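Local coordinates for phage-related protein (Bordetella bronchiseptica RB50, PDB 3BJQ) that is probably a major capsid (coat) protein of a phage or prophage, its copies packing against one another, at residues T19-Y24 with R110-V115; L121-E126 with D293-A298. All blocks are in the same frame, centred on the assembly; numbering follows the deposited sequence.

Contact 1 of 2, residues T19-Y24 with R110-V115; sequences THARGY and RSVNTV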
loop_
_atom_site.group_PDB
_atom_site.type_symbol
_atom_site.label_atom_id
_atom_site.label_comp_id
_atom_site.label_asym_id
_atom_site.label_seq_id
_atom_site.Cartn_x
_atom_site.Cartn_y
_atom_site.Cartn_z
ATOM N N THR E 19 4.307 11.685 -20.019
ATOM C CA THR E 19 3.490 10.481 -20.046
ATOM C C THR E 19 2.215 10.749 -20.838
ATOM O O THR E 19 1.812 9.949 -21.684
ATOM C CB THR E 19 3.199 10.000 -18.633
ATOM O OG1 THR E 19 4.448 9.647 -18.029
ATOM C CG2 THR E 19 2.232 8.796 -18.616
ATOM N N HIS E 20 1.583 11.885 -20.598
ATOM C CA HIS E 20 0.406 12.245 -21.398
ATOM C C HIS E 20 0.708 12.305 -22.913
ATOM O O HIS E 20 -0.058 11.760 -23.703
ATOM C CB HIS E 20 -0.197 13.555 -20.911
ATOM C CG HIS E 20 -1.287 14.073 -21.792
ATOM N ND1 HIS E 20 -2.606 13.708 -21.631
ATOM C CD2 HIS E 20 -1.252 14.906 -22.863
ATOM C CE1 HIS E 20 -3.340 14.310 -22.555
ATOM N NE2 HIS E 20 -2.543 15.040 -23.318
ATOM N N ALA E 21 1.814 12.946 -23.308
ATOM C CA ALA E 21 2.219 13.037 -24.717
ATOM C C ALA E 21 2.433 11.663 -25.345
ATOM O O ALA E 21 2.143 11.488 -26.527
ATOM C CB ALA E 21 3.511 13.878 -24.903
ATOM N N ARG E 22 2.978 10.716 -24.575
ATOM C CA ARG E 22 3.224 9.354 -25.084
ATOM C C ARG E 22 1.959 8.559 -25.347
ATOM O O ARG E 22 1.986 7.628 -26.123
ATOM C CB ARG E 22 4.084 8.545 -24.121
ATOM C CG ARG E 22 5.451 9.081 -23.949
ATOM C CD ARG E 22 6.276 8.120 -23.164
ATOM N NE ARG E 22 7.635 8.624 -23.000
ATOM C CZ ARG E 22 8.044 9.384 -21.993
ATOM N NH1 ARG E 22 7.197 9.738 -21.031
ATOM N NH2 ARG E 22 9.312 9.786 -21.940
ATOM N N GLY E 23 0.874 8.930 -24.688
ATOM C CA GLY E 23 -0.433 8.315 -24.910
ATOM C C GLY E 23 -1.283 8.977 -25.979
ATOM O O GLY E 23 -2.399 8.513 -26.242
ATOM N N TYR E 24 -0.757 10.048 -26.609
ATOM C CA TYR E 24 -1.467 10.790 -27.658
ATOM C C TYR E 24 -1.671 9.917 -28.885
ATOM O O TYR E 24 -0.715 9.349 -29.385
ATOM C CB TYR E 24 -0.666 12.033 -28.068
ATOM C CG TYR E 24 -1.317 12.930 -29.119
ATOM C CD1 TYR E 24 -2.128 13.987 -28.740
ATOM C CD2 TYR E 24 -1.079 12.752 -30.475
ATOM C CE1 TYR E 24 -2.725 14.810 -29.683
ATOM C CE2 TYR E 24 -1.682 13.576 -31.436
ATOM C CZ TYR E 24 -2.514 14.593 -31.020
ATOM O OH TYR E 24 -3.104 15.431 -31.921
ATOM N N ARG E 110 -3.750 20.113 -22.669
ATOM C CA ARG E 110 -4.426 20.667 -23.848
ATOM C C ARG E 110 -3.496 21.469 -24.758
ATOM O O ARG E 110 -3.528 21.333 -25.978
ATOM C CB ARG E 110 -5.597 21.545 -23.422
ATOM C CG ARG E 110 -6.766 20.740 -22.920
ATOM C CD ARG E 110 -7.771 21.547 -22.073
ATOM N NE ARG E 110 -8.996 20.767 -21.899
ATOM C CZ ARG E 110 -9.083 19.661 -21.158
ATOM N NH1 ARG E 110 -8.026 19.214 -20.489
ATOM N NH2 ARG E 110 -10.233 18.988 -21.081
ATOM N N SER E 111 -2.666 22.304 -24.157
ATOM C CA SER E 111 -1.693 23.086 -24.928
ATOM C C SER E 111 -0.716 22.180 -25.678
ATOM O O SER E 111 -0.306 22.482 -26.796
ATOM C CB SER E 111 -0.915 24.020 -24.004
ATOM O OG SER E 111 0.006 23.285 -23.197
ATOM N N VAL E 112 -0.357 21.061 -25.056
ATOM C CA VAL E 112 0.595 20.108 -25.641
ATOM C C VAL E 112 -0.007 19.351 -26.823
ATOM O O VAL E 112 0.676 19.121 -27.835
ATOM C CB VAL E 112 1.130 19.127 -24.567
ATOM C CG1 VAL E 112 1.779 17.899 -25.213
ATOM C CG2 VAL E 112 2.112 19.860 -23.642
ATOM N N ASN E 113 -1.272 18.956 -26.683
ATOM C CA ASN E 113 -2.011 18.315 -27.755
ATOM C C ASN E 113 -1.945 19.091 -29.065
ATOM O O ASN E 113 -1.843 18.505 -30.128
ATOM C CB ASN E 113 -3.484 18.150 -27.351
ATOM C CG ASN E 113 -3.703 17.006 -26.368
ATOM O OD1 ASN E 113 -2.835 16.160 -26.154
ATOM N ND2 ASN E 113 -4.854 17.004 -25.756
ATOM N N THR E 114 -2.071 20.402 -28.971
ATOM C CA THR E 114 -2.024 21.280 -30.109
ATOM C C THR E 114 -0.768 21.076 -30.932
ATOM O O THR E 114 -0.841 20.851 -32.162
ATOM C CB THR E 114 -2.114 22.726 -29.618
ATOM O OG1 THR E 114 -3.402 22.893 -29.009
ATOM C CG2 THR E 114 -1.908 23.749 -30.744
ATOM N N VAL E 115 0.376 21.102 -30.258
ATOM C CA VAL E 115 1.659 20.917 -30.947
ATOM C C VAL E 115 1.883 19.464 -31.407
ATOM O O VAL E 115 2.468 19.231 -32.469
ATOM C CB VAL E 115 2.839 21.464 -30.102
ATOM C CG1 VAL E 115 2.589 22.913 -29.781
ATOM C CG2 VAL E 115 3.016 20.671 -28.844
HETATM O O HOH W 1 -4.766 17.094 -30.877
#
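Asn113 reaches from helix 105-131 into the gap between His20 and Tyr24, and following its side chain outward accounts for most of the contact. Its CB lies 4.1 Å from Tyr24 CE1. With chi1 at -76°, CG stands anti to the carbonyl carbon, which carries the amide away from its own helix and across to 19-24. CG lies 3.8 Å from His20 NE2, and ND2, the other arm of the amide, 3.9 Å from the same His20 NE2. At the tip, OD1 accepts a hydrogen bond from His20 NE2 at 3.1 Å; the N-H points fairly straight at it (154°), although the donor is tilted from the carbonyl plane. The same OD1 lies 3.5 Å from Tyr24 CD1, at the edge of that ring, so one carbonyl oxygen meets two aromatic edges. A water adds a further link, 2.6 Å from Tyr24 OH and giving a weak hydrogen bond to the backbone Asn113 O, while the hydroxyl is also hydrogen-bonded to Gln26. Beside this polar cluster, Ala21 CB faces Val112 CG1 at 4.4 Å. Asp255 of a second subunit packs on both His20 and Asn113. Helix 15-22 and the turn after it thus lie against helix 105-131, while Ala21 and Val112 both meet Val275 of strand 274-281 and Val112 also touches strands 87-92 and 286-299.

Contact 2 of 2, residues L121-E126 with D293-A298; sequences LAHEHE and DDNTPA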
loop_
_atom_site.group_PDB
_atom_site.type_symbol
_atom_site.label_atom_id
_atom_site.label_comp_id
_atom_site.label_asym_id
_atom_site.label_seq_id
_atom_site.Cartn_x
_atom_site.Cartn_y
_atom_site.Cartn_z
ATOM N N LEU E 121 0.644 15.486 -38.156
ATOM C CA LEU E 121 0.272 15.737 -39.530
ATOM C C LEU E 121 1.522 15.828 -40.400
ATOM O O LEU E 121 1.516 15.368 -41.530
ATOM C CB LEU E 121 -0.594 17.016 -39.606
ATOM C CG LEU E 121 -1.600 17.183 -40.747
ATOM C CD1 LEU E 121 -2.430 15.912 -40.968
ATOM C CD2 LEU E 121 -2.515 18.393 -40.482
ATOM N N ALA E 122 2.590 16.433 -39.885
ATOM C CA ALA E 122 3.860 16.504 -40.617
ATOM C C ALA E 122 4.417 15.092 -40.827
ATOM O O ALA E 122 4.917 14.760 -41.900
ATOM C CB ALA E 122 4.857 17.345 -39.870
ATOM N N HIS E 123 4.312 14.259 -39.797
ATOM C CA HIS E 123 4.734 12.846 -39.897
ATOM C C HIS E 123 3.936 12.092 -40.963
ATOM O O HIS E 123 4.482 11.331 -41.743
ATOM C CB HIS E 123 4.586 12.172 -38.539
ATOM C CG HIS E 123 4.932 10.732 -38.549
ATOM N ND1 HIS E 123 3.970 9.743 -38.648
ATOM C CD2 HIS E 123 6.124 10.099 -38.517
ATOM C CE1 HIS E 123 4.557 8.563 -38.651
ATOM N NE2 HIS E 123 5.863 8.745 -38.568
ATOM N N GLU E 124 2.628 12.307 -40.966
ATOM C CA GLU E 124 1.750 11.706 -41.943
ATOM C C GLU E 124 2.199 12.039 -43.373
ATOM O O GLU E 124 2.236 11.179 -44.255
ATOM C CB GLU E 124 0.304 12.195 -41.741
ATOM C CG GLU E 124 -0.734 11.405 -42.587
ATOM C CD GLU E 124 -1.107 10.022 -41.965
ATOM O OE1 GLU E 124 -0.411 9.577 -41.031
ATOM O OE2 GLU E 124 -2.112 9.387 -42.399
ATOM N N HIS E 125 2.524 13.299 -43.599
ATOM C CA HIS E 125 2.960 13.733 -44.911
ATOM C C HIS E 125 4.335 13.142 -45.308
ATOM O O HIS E 125 4.549 12.728 -46.451
ATOM C CB HIS E 125 2.999 15.260 -44.957
ATOM C CG HIS E 125 3.295 15.790 -46.326
ATOM N ND1 HIS E 125 4.574 15.848 -46.841
ATOM C CD2 HIS E 125 2.471 16.221 -47.311
ATOM C CE1 HIS E 125 4.526 16.323 -48.076
ATOM N NE2 HIS E 125 3.262 16.551 -48.387
ATOM N N GLU E 126 5.271 13.089 -44.367
ATOM C CA GLU E 126 6.583 12.494 -44.656
ATOM C C GLU E 126 6.514 10.993 -44.934
ATOM O O GLU E 126 7.288 10.465 -45.707
ATOM C CB GLU E 126 7.605 12.789 -43.564
ATOM C CG GLU E 126 8.637 13.807 -44.038
ATOM C CD GLU E 126 9.196 13.437 -45.443
ATOM O OE1 GLU E 126 9.601 12.261 -45.647
ATOM O OE2 GLU E 126 9.186 14.308 -46.346
ATOM N N ASP E 293 9.581 15.989 -30.199
ATOM C CA ASP E 293 9.277 14.649 -30.715
ATOM C C ASP E 293 10.027 14.458 -32.031
ATOM O O ASP E 293 9.428 14.412 -33.110
ATOM C CB ASP E 293 7.773 14.451 -30.902
ATOM C CG ASP E 293 7.414 12.994 -31.011
ATOM O OD1 ASP E 293 8.384 12.204 -31.131
ATOM O OD2 ASP E 293 6.203 12.633 -30.973
ATOM N N ASP E 294 11.349 14.346 -31.915
ATOM C CA ASP E 294 12.263 14.360 -33.041
ATOM C C ASP E 294 12.295 12.976 -33.671
ATOM O O ASP E 294 12.627 11.990 -33.017
ATOM C CB ASP E 294 13.677 14.767 -32.593
ATOM C CG ASP E 294 13.774 16.239 -32.164
ATOM O OD1 ASP E 294 12.996 17.078 -32.674
ATOM O OD2 ASP E 294 14.666 16.555 -31.349
ATOM N N ASN E 295 11.927 12.915 -34.937
ATOM C CA ASN E 295 11.749 11.651 -35.625
ATOM C C ASN E 295 11.909 11.820 -37.127
ATOM O O ASN E 295 11.886 12.935 -37.646
ATOM C CB ASN E 295 10.357 11.081 -35.325
ATOM C CG ASN E 295 9.233 11.830 -36.059
ATOM O OD1 ASN E 295 8.800 11.406 -37.140
ATOM N ND2 ASN E 295 8.760 12.944 -35.474
ATOM N N THR E 296 12.103 10.705 -37.812
ATOM C CA THR E 296 12.065 10.684 -39.267
ATOM C C THR E 296 11.644 9.291 -39.726
ATOM O O THR E 296 12.207 8.316 -39.258
ATOM C CB THR E 296 13.441 11.093 -39.894
ATOM O OG1 THR E 296 13.226 11.548 -41.236
ATOM C CG2 THR E 296 14.448 9.949 -39.895
ATOM N N PRO E 297 10.592 9.195 -40.565
ATOM C CA PRO E 297 10.288 7.945 -41.267
ATOM C C PRO E 297 11.422 7.520 -42.201
ATOM O O PRO E 297 12.029 8.365 -42.837
ATOM C CB PRO E 297 9.045 8.300 -42.099
ATOM C CG PRO E 297 8.428 9.447 -41.366
ATOM C CD PRO E 297 9.574 10.236 -40.831
ATOM N N ALA E 298 11.672 6.218 -42.282
ATOM C CA ALA E 298 12.745 5.676 -43.100
ATOM C C ALA E 298 12.238 4.386 -43.763
ATOM O O ALA E 298 11.609 3.566 -43.115
ATOM C CB ALA E 298 13.947 5.397 -42.240
#
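Pro297 and His123 bury the most surface here, meeting where the pyrrolidine ring of the strand leans on the imidazole of the helix. Pro297 CG makes the approach, 3.7 Å from His123 CD2 and 3.9 Å from His123 NE2, so the proline comes up to the CD2-NE2 bond of the ring at a slant. The histidine extends to this position because its CG is anti to the backbone N (chi1 178°), which swings the imidazole out from the helix towards the strand. Its NE2 is hydrogen-bonded to Thr266 on the adjoining strand 264-269, a polar anchor for the ring while its CD2 packs against the proline. Glu126, one helical turn further on, comes third: its CB lies 4.1 Å from Pro297 CG, and beyond that methylene the chain bends at chi2. The proline continues onto Cys127 and Ile130 of the same helix.

The arrangement is a helix laid along a beta sheet: the axes of 121-126 and 295-298 run nearly parallel, 22° apart, and approach to 8.6 Å. Strand 286-299 has strand 264-269 as an antiparallel neighbour, so Thr266 and Pro297 bring adjacent strands to the same imidazole.

Asn295 adds a smaller contact, its OD1 coming to 3.3 Å from His123 CD2 at the ring edge, with the amide turned 57° from the imidazole. Asn295 ND2 donates to Asp293 O at 2.9 Å, the carbonyl two residues back, which restrains rotation of the amide and is consistent with OD1 staying turned to the histidine.

In the fold
From the N terminus, helix 15-22 comes first, and contact 1 closes a loop of 85 residues by bringing it against the early part of helix 105-131. The chain then runs on along that helix to 121-126, where contact 2 opens; its far partner, 293-298, is reached only after another 166 residues, among them most of the six-stranded mixed sheet. The two loops follow in series, neither nested nor crossed, and helix 105-131 is their shared element. Their centres are 16 Å apart and they do not touch. One contact fastens the N-terminal helix to this long helix, the other fastens the helix to strand 286-299 of the five-stranded sheet.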